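Local coordinates for ORF34P2 (Lactococcus phage p2, PDB 2WKD), which binds single-stranded DNA with nanomolar affinity and without sequence specificity, at residues K13-V18 against K26-P31; Y45-M50 against N76-F81. The protein carries 2 engineered substitutions. One frame throughout, in Å; residues are numbered along the deposited sequence.

Interaction 1 (K13-V18 against K26-P31); sequences KNTRTV and KIISVP
Arg16 and Ile27 face each other as an antiparallel hydrogen-bonded pair. Arg16 N gives to Ile27 O at 3.0 Å, and Ile27 N gives to Arg16 O at 2.8 Å. A third bond, Ser29 N to Asn14 O at 2.8 Å, joins the start of the hairpin arm. On the face of Ile27, its CD1 presses on Val18 CG2 at 3.5 Å, tighter than usual, with the two side chains crossing at about a right angle. On the other face Thr15 sets OG1 3.4 Å from Ile28 CG1. That hydroxyl donates to Asn14 OD1 from above the carbonyl plane, 48° out of it. Asn14 CG sits between its backbone N and carbonyl carbon (chi1 66°), which lays the amide alongside Ile28. The amide is held from outside too, by Asn11 N at OD1 and Gln9 O at ND2. Lys26 runs extended past Thr15 CG2 and bends at its last torsion (61°). A water then bridges its NZ to Thr17 OG1. The hairpin forms one edge of the mixed sheet within this chain. Strand 15-18 is outermost, and strand 25-31 pairs next with strand 45-49.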
ATOM      1  N   LYS A  13      13.229  -1.467  17.272  1.00 43.14           N
ATOM      2  CA  LYS A  13      13.566  -2.134  16.008  1.00 44.55           C
ATOM      3  C   LYS A  13      13.197  -1.363  14.743  1.00 42.38           C
ATOM      4  O   LYS A  13      13.812  -1.558  13.702  1.00 44.86           O
ATOM      5  CB  LYS A  13      12.922  -3.527  15.941  1.00 44.89           C
ATOM      6  CG  LYS A  13      13.438  -4.498  17.007  1.00 51.30           C
ATOM      7  CD  LYS A  13      12.543  -5.726  17.135  1.00 54.73           C
ATOM      8  CE  LYS A  13      13.025  -6.620  18.265  1.00 58.76           C
ATOM      9  NZ  LYS A  13      12.256  -7.890  18.307  1.00 62.60           N
ATOM     10  N   ASN A  14      12.199  -0.493  14.817  1.00 39.48           N
ATOM     11  CA  ASN A  14      11.714   0.159  13.598  1.00 38.26           C
ATOM     12  C   ASN A  14      11.599   1.691  13.658  1.00 37.35           C
ATOM     13  O   ASN A  14      11.205   2.322  12.674  1.00 34.76           O
ATOM     14  CB  ASN A  14      10.378  -0.479  13.166  1.00 39.09           C
ATOM     15  CG  ASN A  14       9.261  -0.228  14.163  1.00 39.81           C
ATOM     16  OD1 ASN A  14       9.442   0.473  15.163  1.00 37.01           O
ATOM     17  ND2 ASN A  14       8.092  -0.788  13.889  1.00 35.07           N
ATOM     18  N   THR A  15      11.936   2.278  14.809  1.00 35.12           N
ATOM     19  CA  THR A  15      11.766   3.719  15.031  1.00 35.22           C
ATOM     20  C   THR A  15      13.050   4.363  15.561  1.00 36.10           C
ATOM     21  O   THR A  15      13.694   3.811  16.454  1.00 33.22           O
ATOM     22  CB  THR A  15      10.597   3.996  16.008  1.00 33.75           C
ATOM     23  OG1 THR A  15       9.413   3.350  15.521  1.00 40.49           O
ATOM     24  CG2 THR A  15      10.316   5.501  16.145  1.00 30.93           C
ATOM     25  N   ARG A  16      13.406   5.524  15.007  1.00 36.37           N
ATOM     26  CA  ARG A  16      14.552   6.321  15.488  1.00 35.24           C
ATOM     27  C   ARG A  16      14.123   7.762  15.714  1.00 33.70           C
ATOM     28  O   ARG A  16      13.211   8.251  15.050  1.00 33.02           O
ATOM     29  CB  ARG A  16      15.704   6.299  14.477  1.00 34.72           C
ATOM     30  CG  ARG A  16      16.625   5.079  14.584  1.00 41.15           C
ATOM     31  CD  ARG A  16      17.966   5.292  13.864  1.00 60.30           C
ATOM     32  NE  ARG A  16      17.802   5.839  12.513  1.00 63.75           N
ATOM     33  CZ  ARG A  16      18.362   6.965  12.071  1.00 61.09           C
ATOM     34  NH1 ARG A  16      19.151   7.691  12.861  1.00 58.69           N
ATOM     35  NH2 ARG A  16      18.128   7.362  10.826  1.00 57.94           N
ATOM     36  N   THR A  17      14.779   8.443  16.648  1.00 32.89           N
ATOM     37  CA  THR A  17      14.569   9.878  16.840  1.00 31.83           C
ATOM     38  C   THR A  17      15.742  10.628  16.246  1.00 31.52           C
ATOM     39  O   THR A  17      16.897  10.364  16.598  1.00 32.52           O
ATOM     40  CB  THR A  17      14.379  10.221  18.326  1.00 30.50           C
ATOM     41  OG1 THR A  17      13.201   9.560  18.790  1.00 32.78           O
ATOM     42  CG2 THR A  17      14.218  11.724  18.532  1.00 30.08           C
ATOM     43  N   VAL A  18      15.435  11.563  15.355  1.00 30.91           N
ATOM     44  CA  VAL A  18      16.440  12.330  14.613  1.00 33.17           C
ATOM     45  C   VAL A  18      16.225  13.826  14.802  1.00 35.05           C
ATOM     46  O   VAL A  18      15.107  14.270  15.069  1.00 36.58           O
ATOM     47  CB  VAL A  18      16.375  12.039  13.079  1.00 34.90           C
ATOM     48  CG1 VAL A  18      16.781  10.602  12.783  1.00 32.05           C
ATOM     49  CG2 VAL A  18      14.980  12.335  12.524  1.00 31.41           C
ATOM     50  N   LYS A  26      10.445  11.511  15.557  1.00 32.04           N
ATOM     51  CA  LYS A  26      10.480  10.077  15.374  1.00 32.45           C
ATOM     52  C   LYS A  26      10.250   9.759  13.904  1.00 34.60           C
ATOM     53  O   LYS A  26       9.389  10.374  13.247  1.00 37.40           O
ATOM     54  CB  LYS A  26       9.420   9.387  16.233  1.00 32.12           C
ATOM     55  CG  LYS A  26       9.750   9.290  17.712  1.00 31.45           C
ATOM     56  CD  LYS A  26       8.725   8.403  18.410  1.00 28.57           C
ATOM     57  CE  LYS A  26       8.966   8.368  19.918  1.00 33.31           C
ATOM     58  NZ  LYS A  26       8.858   9.706  20.576  1.00 29.81           N
ATOM     59  N   ILE A  27      11.033   8.826  13.378  1.00 33.96           N
ATOM     60  CA  ILE A  27      10.807   8.291  12.031  1.00 37.53           C
ATOM     61  C   ILE A  27      10.648   6.778  12.143  1.00 37.22           C
ATOM     62  O   ILE A  27      11.526   6.098  12.695  1.00 35.13           O
ATOM     63  CB  ILE A  27      11.970   8.596  11.058  1.00 38.27           C
ATOM     64  CG1 ILE A  27      12.183  10.101  10.910  1.00 44.53           C
ATOM     65  CG2 ILE A  27      11.707   7.954   9.687  1.00 37.57           C
ATOM     66  CD1 ILE A  27      13.385  10.468  10.031  1.00 59.32           C
ATOM     67  N   ILE A  28       9.526   6.268  11.631  1.00 37.08           N
ATOM     68  CA  ILE A  28       9.258   4.832  11.622  1.00 37.01           C
ATOM     69  C   ILE A  28       9.533   4.258  10.231  1.00 37.17           C
ATOM     70  O   ILE A  28       9.346   4.941   9.219  1.00 39.60           O
ATOM     71  CB  ILE A  28       7.804   4.510  12.094  1.00 36.76           C
ATOM     72  CG1 ILE A  28       7.695   3.049  12.555  1.00 35.20           C
ATOM     73  CG2 ILE A  28       6.772   4.866  11.002  1.00 37.90           C
ATOM     74  CD1 ILE A  28       6.359   2.671  13.183  1.00 32.18           C
ATOM     75  N   SER A  29       9.992   3.012  10.196  1.00 37.47           N
ATOM     76  CA  SER A  29      10.258   2.300   8.951  1.00 36.53           C
ATOM     77  C   SER A  29       9.402   1.042   8.956  1.00 33.60           C
ATOM     78  O   SER A  29       9.542   0.193   9.837  1.00 33.19           O
ATOM     79  CB  SER A  29      11.754   1.963   8.835  1.00 36.50           C
ATOM     80  OG  SER A  29      12.037   1.258   7.626  1.00 45.75           O
ATOM     81  N   VAL A  30       8.481   0.952   7.999  1.00 33.09           N
ATOM     82  CA  VAL A  30       7.496  -0.151   7.944  1.00 32.28           C
ATOM     83  C   VAL A  30       7.511  -0.902   6.599  1.00 31.99           C
ATOM     84  O   VAL A  30       7.780  -0.292   5.557  1.00 31.45           O
ATOM     85  CB  VAL A  30       6.047   0.347   8.262  1.00 34.99           C
ATOM     86  CG1 VAL A  30       5.955   0.859   9.717  1.00 33.76           C
ATOM     87  CG2 VAL A  30       5.584   1.431   7.269  1.00 30.48           C
ATOM     88  N   PRO A  31       7.219  -2.224   6.615  1.00 33.35           N
ATOM     89  CA  PRO A  31       7.222  -3.025   5.369  1.00 33.54           C
ATOM     90  C   PRO A  31       6.017  -2.664   4.492  1.00 33.75           C
ATOM     91  O   PRO A  31       4.896  -2.545   4.997  1.00 32.40           O
ATOM     92  CB  PRO A  31       7.104  -4.471   5.873  1.00 31.44           C
ATOM     93  CG  PRO A  31       6.369  -4.369   7.164  1.00 36.11           C
ATOM     94  CD  PRO A  31       6.814  -3.035   7.787  1.00 34.16           C
TER
HETATM   95  O   HOH W   1      11.371  10.835  20.267  1.00 31.77           O

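Interaction 2 (Y45-M50 against N76-F81); sequences YGSAFM and NYNFVF. Engineered in segment 45-50: Met50 (natural residue Leu).
Strands 45-49 and 77-79 run parallel with a marked twist, their axes 37° apart and 4.5 Å at closest approach. Ser47 sits between two backbone bonds. Its N gives to Tyr77 O at 2.9 Å, and its O receives Phe79 N at 3.0 Å, with an almost straight N-H...O angle of 174°. Tyr77 O also takes a CA-H...O contact from Gly46 CA at 3.2 Å.

The side chains meet mostly through Phe79. Its CB points toward strand 45-49, and CG lies anti to the carbonyl carbon, beside the backbone N (chi1 -80°). This brings the CD1 corner of the ring to Ala48 CB at 3.9 Å. The methyl approaches the ring obliquely. Ser47 O lies at the ring edge and in its plane, 3.5 Å from Phe79 CD1. The same oxygen thus meets both the main-chain N and the ring edge of Phe79. Gly46 C also lies near the edge of that ring, 4.2 Å from Phe79 CE1. Next to it, Tyr45 O lies 3.4 Å from Tyr77 CB and near the plane of the Tyr77 ring, at its edge. The Tyr77 ring also makes an edge-to-face contact with Phe33 of the second subunit, which places this end of the contact at the dimer interface. Ser47 and Asn78 form a parallel bridge. Their side chains lie on the face opposite that of Tyr77.

Ala48 and Phe79 both pack on Val62 of strand 59-68. The chain turns a corner at Val80 and Phe81, just past the pairing. In the mixed sheet, strand 45-49 lies between strands 25-31 and 77-87, and strand 77-87 continues the sheet to strand 59-68.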
ATOM      1  N   TYR A  45      10.751  -1.236   2.460  1.00 28.20           N
ATOM      2  CA  TYR A  45      10.327  -0.521   3.662  1.00 30.03           C
ATOM      3  C   TYR A  45      10.090   0.941   3.373  1.00 29.93           C
ATOM      4  O   TYR A  45      10.846   1.558   2.632  1.00 31.40           O
ATOM      5  CB  TYR A  45      11.352  -0.673   4.793  1.00 30.59           C
ATOM      6  CG  TYR A  45      11.226  -2.002   5.478  1.00 30.59           C
ATOM      7  CD1 TYR A  45      11.710  -3.159   4.873  1.00 29.18           C
ATOM      8  CD2 TYR A  45      10.588  -2.110   6.712  1.00 29.92           C
ATOM      9  CE1 TYR A  45      11.570  -4.390   5.482  1.00 31.54           C
ATOM     10  CE2 TYR A  45      10.441  -3.334   7.334  1.00 29.86           C
ATOM     11  CZ  TYR A  45      10.939  -4.473   6.709  1.00 34.93           C
ATOM     12  OH  TYR A  45      10.806  -5.693   7.313  1.00 37.09           O
ATOM     13  N   GLY A  46       9.012   1.477   3.933  1.00 27.65           N
ATOM     14  CA  GLY A  46       8.724   2.896   3.810  1.00 29.53           C
ATOM     15  C   GLY A  46       8.904   3.608   5.137  1.00 30.01           C
ATOM     16  O   GLY A  46       8.667   3.033   6.203  1.00 29.75           O
ATOM     17  N   SER A  47       9.316   4.868   5.065  1.00 31.78           N
ATOM     18  CA  SER A  47       9.516   5.685   6.258  1.00 33.42           C
ATOM     19  C   SER A  47       8.496   6.809   6.359  1.00 30.94           C
ATOM     20  O   SER A  47       8.064   7.362   5.345  1.00 31.49           O
ATOM     21  CB  SER A  47      10.927   6.267   6.260  1.00 32.82           C
ATOM     22  OG  SER A  47      11.864   5.238   6.002  1.00 41.61           O
ATOM     23  N   ALA A  48       8.123   7.145   7.591  1.00 32.37           N
ATOM     24  CA  ALA A  48       7.194   8.247   7.861  1.00 30.63           C
ATOM     25  C   ALA A  48       7.544   8.952   9.174  1.00 30.34           C
ATOM     26  O   ALA A  48       7.945   8.303  10.146  1.00 26.76           O
ATOM     27  CB  ALA A  48       5.767   7.729   7.919  1.00 31.35           C
ATOM     28  N   PHE A  49       7.374  10.273   9.195  1.00 30.19           N
ATOM     29  CA  PHE A  49       7.534  11.054  10.415  1.00 32.19           C
ATOM     30  C   PHE A  49       6.310  10.885  11.302  1.00 31.63           C
ATOM     31  O   PHE A  49       5.178  10.878  10.809  1.00 36.78           O
ATOM     32  CB  PHE A  49       7.751  12.535  10.084  1.00 30.33           C
ATOM     33  CG  PHE A  49       9.115  12.841   9.503  1.00 32.81           C
ATOM     34  CD1 PHE A  49      10.199  13.113  10.339  1.00 34.13           C
ATOM     35  CD2 PHE A  49       9.314  12.865   8.129  1.00 32.92           C
ATOM     36  CE1 PHE A  49      11.458  13.407   9.807  1.00 38.06           C
ATOM     37  CE2 PHE A  49      10.580  13.157   7.591  1.00 35.32           C
ATOM     38  CZ  PHE A  49      11.648  13.427   8.433  1.00 27.59           C
HETATM   39  N   MSE A  50       6.541  10.727  12.600  1.00 29.74           N
HETATM   40  CA  MSE A  50       5.478  10.560  13.587  1.00 32.05           C
HETATM   41  C   MSE A  50       5.126  11.921  14.173  1.00 31.99           C
HETATM   42  O   MSE A  50       6.015  12.758  14.363  1.00 29.75           O
HETATM   43  CB  MSE A  50       5.935   9.657  14.748  1.00 31.96           C
HETATM   44  CG  MSE A  50       6.417   8.285  14.350  1.00 39.27           C
HETATM   45 SE   MSE A  50       4.922   7.077  13.938  1.00 41.68          SE
HETATM   46  CE  MSE A  50       5.602   5.547  14.856  1.00 47.33           C
ATOM     47  N   ASN A  76      14.823   3.834  -1.934  1.00 31.27           N
ATOM     48  CA  ASN A  76      14.166   4.486  -0.802  1.00 35.42           C
ATOM     49  C   ASN A  76      12.671   4.776  -0.999  1.00 36.79           C
ATOM     50  O   ASN A  76      12.257   5.249  -2.054  1.00 37.06           O
ATOM     51  CB  ASN A  76      14.881   5.779  -0.428  1.00 35.29           C
ATOM     52  CG  ASN A  76      15.928   5.575   0.655  1.00 41.64           C
ATOM     53  OD1 ASN A  76      15.721   5.960   1.812  1.00 46.05           O
ATOM     54  ND2 ASN A  76      17.058   4.962   0.291  1.00 34.48           N
ATOM     55  N   TYR A  77      11.880   4.521   0.041  1.00 36.52           N
ATOM     56  CA  TYR A  77      10.426   4.719  -0.008  1.00 36.90           C
ATOM     57  C   TYR A  77       9.954   5.617   1.121  1.00 37.55           C
ATOM     58  O   TYR A  77      10.145   5.293   2.291  1.00 39.79           O
ATOM     59  CB  TYR A  77       9.706   3.367   0.048  1.00 34.81           C
ATOM     60  CG  TYR A  77      10.114   2.421  -1.058  1.00 35.02           C
ATOM     61  CD1 TYR A  77      11.170   1.517  -0.877  1.00 39.04           C
ATOM     62  CD2 TYR A  77       9.472   2.448  -2.298  1.00 32.51           C
ATOM     63  CE1 TYR A  77      11.563   0.653  -1.899  1.00 37.50           C
ATOM     64  CE2 TYR A  77       9.859   1.584  -3.331  1.00 38.22           C
ATOM     65  CZ  TYR A  77      10.902   0.694  -3.119  1.00 37.50           C
ATOM     66  OH  TYR A  77      11.279  -0.157  -4.114  1.00 39.97           O
ATOM     67  N   ASN A  78       9.340   6.748   0.778  1.00 37.95           N
ATOM     68  CA  ASN A  78       8.824   7.665   1.799  1.00 38.59           C
ATOM     69  C   ASN A  78       7.334   7.935   1.654  1.00 37.76           C
ATOM     70  O   ASN A  78       6.851   8.122   0.541  1.00 38.47           O
ATOM     71  CB  ASN A  78       9.593   8.990   1.773  1.00 38.45           C
ATOM     72  CG  ASN A  78      11.081   8.816   2.085  1.00 42.92           C
ATOM     73  OD1 ASN A  78      11.459   8.402   3.184  1.00 50.18           O
ATOM     74  ND2 ASN A  78      11.928   9.136   1.111  1.00 47.97           N
ATOM     75  N   PHE A  79       6.613   7.956   2.776  1.00 36.39           N
ATOM     76  CA  PHE A  79       5.201   8.340   2.784  1.00 35.62           C
ATOM     77  C   PHE A  79       5.090   9.821   2.456  1.00 37.40           C
ATOM     78  O   PHE A  79       5.942  10.600   2.862  1.00 37.57           O
ATOM     79  CB  PHE A  79       4.543   8.026   4.140  1.00 32.80           C
ATOM     80  CG  PHE A  79       4.154   6.574   4.305  1.00 32.79           C
ATOM     81  CD1 PHE A  79       5.106   5.615   4.660  1.00 29.32           C
ATOM     82  CD2 PHE A  79       2.837   6.167   4.089  1.00 32.51           C
ATOM     83  CE1 PHE A  79       4.760   4.278   4.796  1.00 30.07           C
ATOM     84  CE2 PHE A  79       2.480   4.833   4.218  1.00 27.92           C
ATOM     85  CZ  PHE A  79       3.446   3.882   4.589  1.00 30.87           C
ATOM     86  N   VAL A  80       4.044  10.203   1.721  1.00 38.14           N
ATOM     87  CA  VAL A  80       3.800  11.603   1.351  1.00 39.35           C
ATOM     88  C   VAL A  80       2.504  12.071   2.004  1.00 40.76           C
ATOM     89  O   VAL A  80       1.465  11.427   1.828  1.00 43.18           O
ATOM     90  CB  VAL A  80       3.689  11.783  -0.200  1.00 38.72           C
ATOM     91  CG1 VAL A  80       3.481  13.252  -0.570  1.00 37.65           C
ATOM     92  CG2 VAL A  80       4.912  11.209  -0.909  1.00 39.90           C
ATOM     93  N   PHE A  81       2.564  13.188   2.735  1.00 41.99           N
ATOM     94  CA  PHE A  81       1.452  13.674   3.573  1.00 43.83           C
ATOM     95  C   PHE A  81       0.735  12.543   4.357  1.00 43.12           C
ATOM     96  O   PHE A  81      -0.496  12.458   4.301  1.00 43.63           O
ATOM     97  CB  PHE A  81       0.388  14.420   2.734  1.00 44.15           C
ATOM     98  CG  PHE A  81       0.868  15.692   2.066  1.00 49.86           C
ATOM     99  CD1 PHE A  81       0.922  15.777   0.666  1.00 51.15           C
ATOM    100  CD2 PHE A  81       1.207  16.820   2.818  1.00 52.68           C
ATOM    101  CE1 PHE A  81       1.337  16.952   0.025  1.00 51.70           C
ATOM    102  CE2 PHE A  81       1.629  18.002   2.187  1.00 53.17           C
ATOM    103  CZ  PHE A  81       1.691  18.066   0.789  1.00 52.52           C
TER

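Overall arrangement
Interactions 1 and 2 are neighbours in one sheet, with centres about 10 Å apart. They follow in series along the chain, so the 13-18/26-31 hairpin closes before strand 45-49 begins. The join is the pairing of strands 25-31 and 45-49. Gly46 N lies 2.7 Å from Val30 O, and the N of Met50, an engineered substitution present as selenomethionine, lies 2.9 Å from Lys26 O; both are probably hydrogen bonds. Tyr45 CD2 packs 3.4 Å from Pro31 N. Together the contacts cover four strands in the order 15-18, 25-31, 45-49, 77-87. Antiparallel pairing gives way to parallel at the last step. At the end of segment 26-31, Pro31 O is hydrogen-bonded to Thr2 OG1 of the second subunit.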